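Local structure of methyltransferase (Pyrococcus horikoshii, 1IXK) at residues 17-20 / 21-25; 218-221 / 222-226; 250-253 / 254-258; 287-290 / 291-294. The protein probably transfers methyl groups from S-adenosyl-L-methionine to cytidines of RNA, most likely tRNA. One frame throughout, in Å; residues are numbered along the deposited sequence.

Interaction 1 (17-20 / 21-25)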
loop_
_atom_site.group_PDB
_atom_site.type_symbol
_atom_site.label_atom_id
_atom_site.label_comp_id
_atom_site.label_asym_id
_atom_site.label_seq_id
_atom_site.Cartn_x
_atom_site.Cartn_y
_atom_site.Cartn_z
ATOM N N SER A 17 20.003 -9.502 11.803
ATOM C CA SER A 17 20.954 -10.600 11.744
ATOM C C SER A 17 22.081 -10.084 10.854
ATOM O O SER A 17 21.892 -9.117 10.114
ATOM C CB SER A 17 20.313 -11.836 11.104
ATOM O OG SER A 17 19.991 -11.595 9.744
ATOM N N LYS A 18 23.250 -10.710 10.918
ATOM C CA LYS A 18 24.353 -10.259 10.083
ATOM C C LYS A 18 23.986 -10.373 8.606
ATOM O O LYS A 18 24.435 -9.575 7.784
ATOM C CB LYS A 18 25.623 -11.068 10.362
ATOM C CG LYS A 18 26.812 -10.589 9.543
ATOM C CD LYS A 18 28.122 -11.199 10.000
ATOM C CE LYS A 18 29.284 -10.558 9.257
ATOM N NZ LYS A 18 30.608 -10.968 9.805
ATOM N N LEU A 19 23.169 -11.367 8.272
ATOM C CA LEU A 19 22.749 -11.569 6.888
ATOM C C LEU A 19 21.970 -10.364 6.368
ATOM O O LEU A 19 22.294 -9.816 5.312
ATOM C CB LEU A 19 21.882 -12.828 6.774
ATOM C CG LEU A 19 21.243 -13.097 5.406
ATOM C CD1 LEU A 19 22.317 -13.159 4.320
ATOM C CD2 LEU A 19 20.461 -14.397 5.466
ATOM N N PHE A 20 20.940 -9.956 7.107
ATOM C CA PHE A 20 20.130 -8.815 6.701
ATOM C C PHE A 20 20.932 -7.527 6.729
ATOM O O PHE A 20 20.729 -6.647 5.895
ATOM C CB PHE A 20 18.892 -8.674 7.593
ATOM C CG PHE A 20 17.780 -9.638 7.256
ATOM C CD1 PHE A 20 16.466 -9.342 7.603
ATOM C CD2 PHE A 20 18.044 -10.839 6.604
ATOM C CE1 PHE A 20 15.429 -10.228 7.307
ATOM C CE2 PHE A 20 17.016 -11.733 6.304
ATOM C CZ PHE A 20 15.708 -11.427 6.655
ATOM N N ALA A 21 21.847 -7.412 7.687
ATOM C CA ALA A 21 22.681 -6.220 7.776
ATOM C C ALA A 21 23.547 -6.130 6.519
ATOM O O ALA A 21 23.691 -5.060 5.931
ATOM C CB ALA A 21 23.562 -6.280 9.022
ATOM N N ASP A 22 24.125 -7.259 6.111
ATOM C CA ASP A 22 24.964 -7.286 4.918
ATOM C C ASP A 22 24.121 -7.011 3.677
ATOM O O ASP A 22 24.560 -6.316 2.766
ATOM C CB ASP A 22 25.676 -8.637 4.777
ATOM C CG ASP A 22 26.830 -8.802 5.763
ATOM O OD1 ASP A 22 27.448 -7.784 6.145
ATOM O OD2 ASP A 22 27.133 -9.953 6.142
ATOM N N ARG A 23 22.910 -7.557 3.643
ATOM C CA ARG A 23 22.018 -7.336 2.510
ATOM C C ARG A 23 21.668 -5.852 2.371
ATOM O O ARG A 23 21.788 -5.274 1.287
ATOM C CB ARG A 23 20.736 -8.160 2.674
ATOM C CG ARG A 23 20.854 -9.609 2.204
ATOM C CD ARG A 23 19.687 -10.467 2.693
ATOM N NE ARG A 23 18.372 -9.989 2.263
ATOM C CZ ARG A 23 17.803 -10.271 1.093
ATOM N NH1 ARG A 23 18.433 -11.039 0.209
ATOM N NH2 ARG A 23 16.596 -9.793 0.808
ATOM N N TYR A 24 21.246 -5.227 3.467
ATOM C CA TYR A 24 20.881 -3.817 3.405
ATOM C C TYR A 24 22.052 -2.930 3.011
ATOM O O TYR A 24 21.869 -1.966 2.275
ATOM C CB TYR A 24 20.267 -3.353 4.733
ATOM C CG TYR A 24 18.948 -4.039 5.036
ATOM C CD1 TYR A 24 18.137 -4.516 4.003
ATOM C CD2 TYR A 24 18.511 -4.216 6.347
ATOM C CE1 TYR A 24 16.930 -5.153 4.263
ATOM C CE2 TYR A 24 17.299 -4.854 6.620
ATOM C CZ TYR A 24 16.515 -5.319 5.572
ATOM O OH TYR A 24 15.318 -5.951 5.830
ATOM N N PHE A 25 23.253 -3.248 3.486
ATOM C CA PHE A 25 24.418 -2.447 3.125
ATOM C C PHE A 25 24.745 -2.633 1.637
ATOM O O PHE A 25 25.183 -1.699 0.973
ATOM C CB PHE A 25 25.627 -2.825 3.988
ATOM C CG PHE A 25 26.866 -2.033 3.671
ATOM C CD1 PHE A 25 27.785 -2.494 2.730
ATOM C CD2 PHE A 25 27.096 -0.806 4.285
ATOM C CE1 PHE A 25 28.917 -1.740 2.405
ATOM C CE2 PHE A 25 28.225 -0.046 3.964
ATOM C CZ PHE A 25 29.136 -0.515 3.023
#

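Interaction 2 (218-221 / 222-226)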
loop_
_atom_site.group_PDB
_atom_site.type_symbol
_atom_site.label_atom_id
_atom_site.label_comp_id
_atom_site.label_asym_id
_atom_site.label_seq_id
_atom_site.Cartn_x
_atom_site.Cartn_y
_atom_site.Cartn_z
ATOM N N ILE A 218 10.746 -14.485 3.846
ATOM C CA ILE A 218 10.800 -13.698 2.617
ATOM C C ILE A 218 10.369 -14.563 1.434
ATOM O O ILE A 218 9.650 -14.102 0.546
ATOM C CB ILE A 218 12.227 -13.143 2.370
ATOM C CG1 ILE A 218 12.621 -12.208 3.521
ATOM C CG2 ILE A 218 12.276 -12.386 1.046
ATOM C CD1 ILE A 218 14.038 -11.670 3.437
ATOM N N LYS A 219 10.805 -15.817 1.433
ATOM C CA LYS A 219 10.449 -16.752 0.370
ATOM C C LYS A 219 8.953 -17.032 0.377
ATOM O O LYS A 219 8.307 -17.037 -0.672
ATOM C CB LYS A 219 11.199 -18.072 0.540
ATOM C CG LYS A 219 12.692 -17.978 0.328
ATOM C CD LYS A 219 13.009 -17.449 -1.051
ATOM C CE LYS A 219 14.444 -17.741 -1.419
ATOM N NZ LYS A 219 14.675 -19.209 -1.518
ATOM N N PHE A 220 8.403 -17.266 1.563
ATOM C CA PHE A 220 6.982 -17.547 1.686
ATOM C C PHE A 220 6.152 -16.409 1.100
ATOM O O PHE A 220 5.240 -16.640 0.307
ATOM C CB PHE A 220 6.599 -17.751 3.152
ATOM C CG PHE A 220 5.146 -18.075 3.352
ATOM C CD1 PHE A 220 4.645 -19.324 3.005
ATOM C CD2 PHE A 220 4.276 -17.127 3.878
ATOM C CE1 PHE A 220 3.296 -19.623 3.171
ATOM C CE2 PHE A 220 2.923 -17.413 4.049
ATOM C CZ PHE A 220 2.433 -18.667 3.697
ATOM N N CYS A 221 6.468 -15.181 1.494
ATOM C CA CYS A 221 5.735 -14.021 0.998
ATOM C C CYS A 221 5.922 -13.832 -0.506
ATOM O O CYS A 221 4.971 -13.499 -1.214
ATOM C CB CYS A 221 6.167 -12.762 1.750
ATOM S SG CYS A 221 5.639 -12.730 3.493
ATOM N N GLN A 222 7.141 -14.044 -0.991
ATOM C CA GLN A 222 7.419 -13.904 -2.415
ATOM C C GLN A 222 6.575 -14.880 -3.224
ATOM O O GLN A 222 6.021 -14.523 -4.264
ATOM C CB GLN A 222 8.894 -14.169 -2.710
ATOM C CG GLN A 222 9.194 -14.247 -4.204
ATOM C CD GLN A 222 10.641 -14.566 -4.487
ATOM O OE1 GLN A 222 11.160 -15.592 -4.048
ATOM N NE2 GLN A 222 11.301 -13.694 -5.232
ATOM N N GLY A 223 6.496 -16.117 -2.740
ATOM C CA GLY A 223 5.718 -17.130 -3.423
ATOM C C GLY A 223 4.249 -16.772 -3.396
ATOM O O GLY A 223 3.558 -16.855 -4.412
ATOM N N LEU A 224 3.763 -16.371 -2.227
ATOM C CA LEU A 224 2.366 -15.990 -2.095
ATOM C C LEU A 224 2.077 -14.776 -2.978
ATOM O O LEU A 224 1.017 -14.688 -3.591
ATOM C CB LEU A 224 2.044 -15.663 -0.640
ATOM C CG LEU A 224 0.609 -15.230 -0.342
ATOM C CD1 LEU A 224 -0.375 -16.279 -0.844
ATOM C CD2 LEU A 224 0.456 -15.021 1.165
ATOM N N GLN A 225 3.026 -13.844 -3.035
ATOM C CA GLN A 225 2.866 -12.643 -3.856
ATOM C C GLN A 225 2.762 -13.025 -5.330
ATOM O O GLN A 225 1.925 -12.501 -6.065
ATOM C CB GLN A 225 4.054 -11.699 -3.660
ATOM C CG GLN A 225 4.066 -10.964 -2.330
ATOM C CD GLN A 225 2.834 -10.106 -2.132
ATOM O OE1 GLN A 225 1.741 -10.616 -1.884
ATOM N NE2 GLN A 225 3.002 -8.795 -2.248
HETATM N N MSE A 226 3.634 -13.933 -5.757
HETATM C CA MSE A 226 3.631 -14.403 -7.136
HETATM C C MSE A 226 2.282 -15.054 -7.446
HETATM O O MSE A 226 1.680 -14.790 -8.484
HETATM C CB MSE A 226 4.774 -15.411 -7.355
HETATM C CG MSE A 226 6.188 -14.797 -7.363
HETATM SE SE MSE A 226 7.522 -16.029 -7.414
HETATM C CE MSE A 226 7.324 -16.720 -9.037
#

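Interaction 3 (250-253 / 254-258)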
loop_
_atom_site.group_PDB
_atom_site.type_symbol
_atom_site.label_atom_id
_atom_site.label_comp_id
_atom_site.label_asym_id
_atom_site.label_seq_id
_atom_site.Cartn_x
_atom_site.Cartn_y
_atom_site.Cartn_z
ATOM N N GLU A 250 12.580 -5.801 0.906
ATOM C CA GLU A 250 13.222 -6.900 0.179
ATOM C C GLU A 250 12.948 -6.953 -1.318
ATOM O O GLU A 250 11.794 -6.989 -1.752
ATOM C CB GLU A 250 12.823 -8.263 0.776
ATOM C CG GLU A 250 12.830 -8.367 2.299
ATOM C CD GLU A 250 14.098 -7.837 2.935
ATOM O OE1 GLU A 250 15.197 -8.064 2.386
ATOM O OE2 GLU A 250 13.994 -7.195 3.998
ATOM N N PRO A 251 14.013 -6.974 -2.131
ATOM C CA PRO A 251 13.828 -7.035 -3.584
ATOM C C PRO A 251 13.072 -8.303 -3.991
ATOM O O PRO A 251 12.340 -8.299 -4.975
ATOM C CB PRO A 251 15.258 -7.026 -4.116
ATOM C CG PRO A 251 15.996 -6.213 -3.092
ATOM C CD PRO A 251 15.428 -6.747 -1.788
ATOM N N GLU A 252 13.247 -9.384 -3.229
ATOM C CA GLU A 252 12.576 -10.644 -3.547
ATOM C C GLU A 252 11.053 -10.542 -3.538
ATOM O O GLU A 252 10.376 -11.271 -4.265
ATOM C CB GLU A 252 13.015 -11.764 -2.584
ATOM C CG GLU A 252 14.452 -12.262 -2.788
ATOM C CD GLU A 252 15.484 -11.451 -2.031
ATOM O OE1 GLU A 252 15.144 -10.350 -1.530
ATOM O OE2 GLU A 252 16.647 -11.917 -1.942
ATOM N N GLU A 253 10.514 -9.651 -2.710
ATOM C CA GLU A 253 9.068 -9.476 -2.621
ATOM C C GLU A 253 8.600 -8.314 -3.488
ATOM O O GLU A 253 7.394 -8.099 -3.649
ATOM C CB GLU A 253 8.649 -9.188 -1.172
ATOM C CG GLU A 253 9.030 -10.249 -0.160
ATOM C CD GLU A 253 8.728 -9.805 1.262
ATOM O OE1 GLU A 253 7.537 -9.714 1.625
ATOM O OE2 GLU A 253 9.688 -9.529 2.009
ATOM N N ASN A 254 9.552 -7.567 -4.040
ATOM C CA ASN A 254 9.230 -6.399 -4.855
ATOM C C ASN A 254 9.695 -6.492 -6.312
ATOM O O ASN A 254 8.996 -7.049 -7.169
ATOM C CB ASN A 254 9.828 -5.139 -4.212
ATOM C CG ASN A 254 9.265 -4.862 -2.824
ATOM O OD1 ASN A 254 8.126 -5.215 -2.524
ATOM N ND2 ASN A 254 10.054 -4.202 -1.983
ATOM N N GLU A 255 10.869 -5.931 -6.585
ATOM C CA GLU A 255 11.440 -5.934 -7.932
ATOM C C GLU A 255 11.507 -7.314 -8.586
ATOM O O GLU A 255 11.235 -7.455 -9.780
ATOM C CB GLU A 255 12.842 -5.319 -7.910
ATOM C CG GLU A 255 12.860 -3.805 -7.685
ATOM C CD GLU A 255 12.861 -3.395 -6.219
ATOM O OE1 GLU A 255 12.752 -4.270 -5.336
ATOM O OE2 GLU A 255 12.972 -2.179 -5.956
ATOM N N PHE A 256 11.886 -8.326 -7.813
ATOM C CA PHE A 256 11.986 -9.693 -8.340
ATOM C C PHE A 256 10.631 -10.218 -8.815
ATOM O O PHE A 256 10.539 -10.913 -9.830
ATOM C CB PHE A 256 12.526 -10.643 -7.268
ATOM C CG PHE A 256 14.011 -10.548 -7.046
ATOM C CD1 PHE A 256 14.742 -9.465 -7.521
ATOM C CD2 PHE A 256 14.674 -11.537 -6.325
ATOM C CE1 PHE A 256 16.116 -9.365 -7.280
ATOM C CE2 PHE A 256 16.043 -11.445 -6.077
ATOM C CZ PHE A 256 16.764 -10.354 -6.556
ATOM N N VAL A 257 9.582 -9.901 -8.066
ATOM C CA VAL A 257 8.245 -10.350 -8.426
ATOM C C VAL A 257 7.782 -9.617 -9.676
ATOM O O VAL A 257 7.181 -10.218 -10.572
ATOM C CB VAL A 257 7.241 -10.089 -7.285
ATOM C CG1 VAL A 257 5.834 -10.480 -7.724
ATOM C CG2 VAL A 257 7.650 -10.872 -6.050
ATOM N N ILE A 258 8.062 -8.317 -9.734
ATOM C CA ILE A 258 7.674 -7.516 -10.894
ATOM C C ILE A 258 8.445 -7.962 -12.145
ATOM O O ILE A 258 7.866 -8.059 -13.226
ATOM C CB ILE A 258 7.904 -6.007 -10.632
ATOM C CG1 ILE A 258 7.053 -5.566 -9.436
ATOM C CG2 ILE A 258 7.500 -5.182 -11.853
ATOM C CD1 ILE A 258 5.599 -5.944 -9.566
#

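Interaction 4 (287-290 / 291-294)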
loop_
_atom_site.group_PDB
_atom_site.type_symbol
_atom_site.label_atom_id
_atom_site.label_comp_id
_atom_site.label_asym_id
_atom_site.label_seq_id
_atom_site.Cartn_x
_atom_site.Cartn_y
_atom_site.Cartn_z
ATOM N N LEU A 287 18.175 -5.891 -13.647
ATOM C CA LEU A 287 16.763 -6.030 -13.963
ATOM C C LEU A 287 16.415 -5.095 -15.114
ATOM O O LEU A 287 17.215 -4.240 -15.485
ATOM C CB LEU A 287 15.911 -5.687 -12.739
ATOM C CG LEU A 287 16.198 -6.533 -11.495
ATOM C CD1 LEU A 287 15.226 -6.155 -10.372
ATOM C CD2 LEU A 287 16.060 -8.012 -11.847
ATOM N N SER A 288 15.222 -5.259 -15.670
ATOM C CA SER A 288 14.778 -4.425 -16.782
ATOM C C SER A 288 14.713 -2.957 -16.369
ATOM O O SER A 288 14.254 -2.634 -15.273
ATOM C CB SER A 288 13.400 -4.875 -17.260
ATOM O OG SER A 288 13.417 -6.243 -17.633
ATOM N N GLU A 289 15.178 -2.075 -17.248
ATOM C CA GLU A 289 15.148 -0.642 -16.983
ATOM C C GLU A 289 13.698 -0.227 -16.736
ATOM O O GLU A 289 13.431 0.735 -16.021
ATOM C CB GLU A 289 15.723 0.126 -18.182
ATOM C CG GLU A 289 15.635 1.650 -18.092
ATOM C CD GLU A 289 16.595 2.270 -17.084
ATOM O OE1 GLU A 289 17.416 1.542 -16.491
ATOM O OE2 GLU A 289 16.533 3.504 -16.892
ATOM N N GLU A 290 12.768 -0.967 -17.328
ATOM C CA GLU A 290 11.341 -0.690 -17.179
ATOM C C GLU A 290 10.907 -0.678 -15.706
ATOM O O GLU A 290 9.943 -0.003 -15.335
ATOM C CB GLU A 290 10.535 -1.726 -17.982
ATOM C CG GLU A 290 9.044 -1.784 -17.685
ATOM C CD GLU A 290 8.257 -2.547 -18.753
ATOM O OE1 GLU A 290 8.758 -3.585 -19.249
ATOM O OE2 GLU A 290 7.135 -2.112 -19.092
ATOM N N ILE A 291 11.637 -1.407 -14.872
ATOM C CA ILE A 291 11.342 -1.475 -13.441
ATOM C C ILE A 291 11.447 -0.100 -12.777
ATOM O O ILE A 291 10.873 0.123 -11.712
ATOM C CB ILE A 291 12.296 -2.466 -12.728
ATOM C CG1 ILE A 291 12.060 -3.881 -13.258
ATOM C CG2 ILE A 291 12.064 -2.447 -11.218
ATOM C CD1 ILE A 291 10.685 -4.417 -12.962
ATOM N N LYS A 292 12.173 0.830 -13.395
ATOM C CA LYS A 292 12.285 2.164 -12.809
ATOM C C LYS A 292 10.945 2.903 -12.795
ATOM O O LYS A 292 10.829 3.976 -12.199
ATOM C CB LYS A 292 13.350 3.000 -13.528
ATOM C CG LYS A 292 14.754 2.500 -13.248
ATOM C CD LYS A 292 15.811 3.564 -13.452
ATOM C CE LYS A 292 17.188 3.023 -13.091
ATOM N NZ LYS A 292 18.238 4.071 -13.209
ATOM N N ASN A 293 9.938 2.327 -13.449
ATOM C CA ASN A 293 8.594 2.909 -13.453
ATOM C C ASN A 293 7.979 2.638 -12.078
ATOM O O ASN A 293 7.081 3.356 -11.625
ATOM C CB ASN A 293 7.722 2.273 -14.542
ATOM C CG ASN A 293 7.938 2.903 -15.909
ATOM O OD1 ASN A 293 7.598 4.062 -16.126
ATOM N ND2 ASN A 293 8.505 2.139 -16.835
ATOM N N ALA A 294 8.472 1.587 -11.422
ATOM C CA ALA A 294 8.014 1.216 -10.083
ATOM C C ALA A 294 8.665 2.181 -9.094
ATOM O O ALA A 294 9.712 2.757 -9.392
ATOM C CB ALA A 294 8.421 -0.220 -9.768
#

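Interaction 1 (17-20 / 21-25)
The carbonyl oxygen F20 O takes the backbone N-H of Y24, with Y24 N 2.9 Å away and the bond nearly straight at 170°. The same oxygen also lies over one face of the Y24 ring, 3.2 Å above its plane and offset toward the rim. Y24 presents that face because its CG stands beside its own backbone N (chi1 -65°), which turns the ring back along the helix toward F20. The two aromatic side chains run alongside each other, and Y24 OH passes 4.0 Å from F20 CD1 before hydrogen-bonding to E250. This is the opening of helix 18-28, and S17 is its N-cap: S17 OG accepts from F20 N at 3.2 Å, while S17 O receives A21 N at 3.0 Å. R23 lies beside L19, its CD 4.1 Å from L19 CG. Its chain then bends at chi3 (59°), and NH2 makes salt bridges to E250 and E252, whereas the buried NE has no partner in the model. On the exposed side K18 and D22 slant across one another. D22 OD2 sits 3.5 Å from K18 CG, but K18 NZ is 5.2 Å from that oxygen, so any attraction between the charges is probably modest.

Interaction 2 (218-221 / 222-226)
C221 O and Q225 make the dense part of this helical turn. Q225 N bonds to C221 O at 2.7 Å, and Q225 CG presses against the same oxygen at 2.9 Å, a very close approach for a carbon. The buried Q225 chain folds at chi2 (-60°) just past that point, and its NE2 goes on to a weak hydrogen bond with Y244. Q222 CB is less pressed, 3.3 Å from I218 O. Helix 215-235 belongs to the methyltransferase domain; the L224 side chain is about 7 Å from that of A127, and Q225 about 8 Å from D194, both predicted to bind S-adenosyl-L-methionine.

Toward solvent the contact is looser. F220 is exposed and L224, at the boundary, only partly so; they barely meet, F220 CE2 lying 4.5 Å from L224 CD2. K219 is the solvent-facing partner of Q222: the two run side by side, with K219 CD 4.0 Å from Q222 OE1, while Q222 turns toward helix 255-264 and its NE2 makes a weak bond to E252 O. G223, between Q222 and L224, adds only backbone, its N bonded to K219 O. Every hydrogen bond joining 218-221 to 222-226 is therefore main chain to main chain, which implies that the backbone holds the turn while the glutamine amides add only weak bonds to E252 and Y244.

Interaction 3 (250-253 / 254-258)
Two torsions bring F256 and E252 together: chi1 of F256, near -77°, sets CG opposite the carbonyl carbon and lays the ring over the preceding turn, and the E252 chain folds at chi2 (87°) so that it lies along that ring. The side chains run the same way, E252 CG 3.6 Å from F256 CD2, with carboxylate and ring planes 58° apart. One ring face covers the P251-E252 peptide, P251 C lying 3.9 Å above its plane toward the rim, and P251 CB adds a contact of 4.0 Å with F256 CE1. The E252 carboxylate itself pairs with R23.

Beside this, P251 O is gripped by two N-H groups that arrive from opposite faces of its carbonyl plane, F256 N at 2.9 Å and N254 N at 3.0 Å. Further round, V257 CG2 packs 3.3 Å from E252 O. E255 OE1 comes within 3.4 Å of P251 CA, and its carboxylate has a salt bridge to R296. N254 occupies the N-cap position of helix 255-264 without a capping bond from its side chain; its amide instead ties back to T246 and S248, on both flanks of C247. Such a buried strand-loop-helix junction, leading from strand 240-246 into the next helix, belongs to the Rossmann-like fold of class I methyltransferases, here close to the predicted nucleophile, the N254 side chain about 8 Å from that of C247.

Interaction 4 (287-290 / 291-294)
K292 lays its whole length against E289. With chi1 at -70° the lysine chain heads back over the residues before it. CB and CG both rest on the main chain, CB 3.4 Å and CG 3.5 Å from E289 O, the oxygen that also accepts K292 N. Farther out the carboxylate takes over: CD lies 3.5 Å from E289 OE2, and CE is 3.7 Å from E289 OE1. At the tip, NZ stops 4.1 Å from E289 OE2, beyond salt-bridge distance, so opposite charges lie close but do not join. E289 meets the lysine there because its own chain bends at chi2 (72°), and K292 passes the E289 carboxylate at an angle on the exposed surface.

The backbone beneath is a short 3-10 helix, 289-293, in the loop that leads into strand 295-297; its bonds run from residue i+3 to residue i, as in I291 N to S288 O and K292 N to E289 O. At the far end N293 grips E290 O twice. N293 N comes at 3.0 Å from well above the carbonyl plane, 45° out of it, whereas N293 ND2, also at 3.0 Å, lies in that plane on a lone pair. The E290 carboxylate turns elsewhere, OE2 accepting from L269 N. On the buried side I291 CG1 sits 3.2 Å from S288 O and touches L287 CB loosely; its side chain also packs on I258 and L262 of helix 255-264 and on L269 of strand 267-270.

Overall arrangement
Along the chain the four contacts come in series. Interaction 1, on helix 18-28 of the N-terminal region, is the outlier in sequence, yet it docks on the catalytic domain: F20 CZ packs 3.6 Å from I218 CD1 of interaction 2, and R23 and Y24 reach E250 of interaction 3. Interactions 2 and 3 lie side by side, centres 9 Å apart, where helix 215-235 covers the loop leading into helix 255-264. That helix passes the chain of contacts on to interaction 4, centred about 12 Å from interaction 3, through I258 and E255. Interaction 3 is thus the hub, joining the N-terminal region and the sheet's C-terminal strands near the predicted nucleophile.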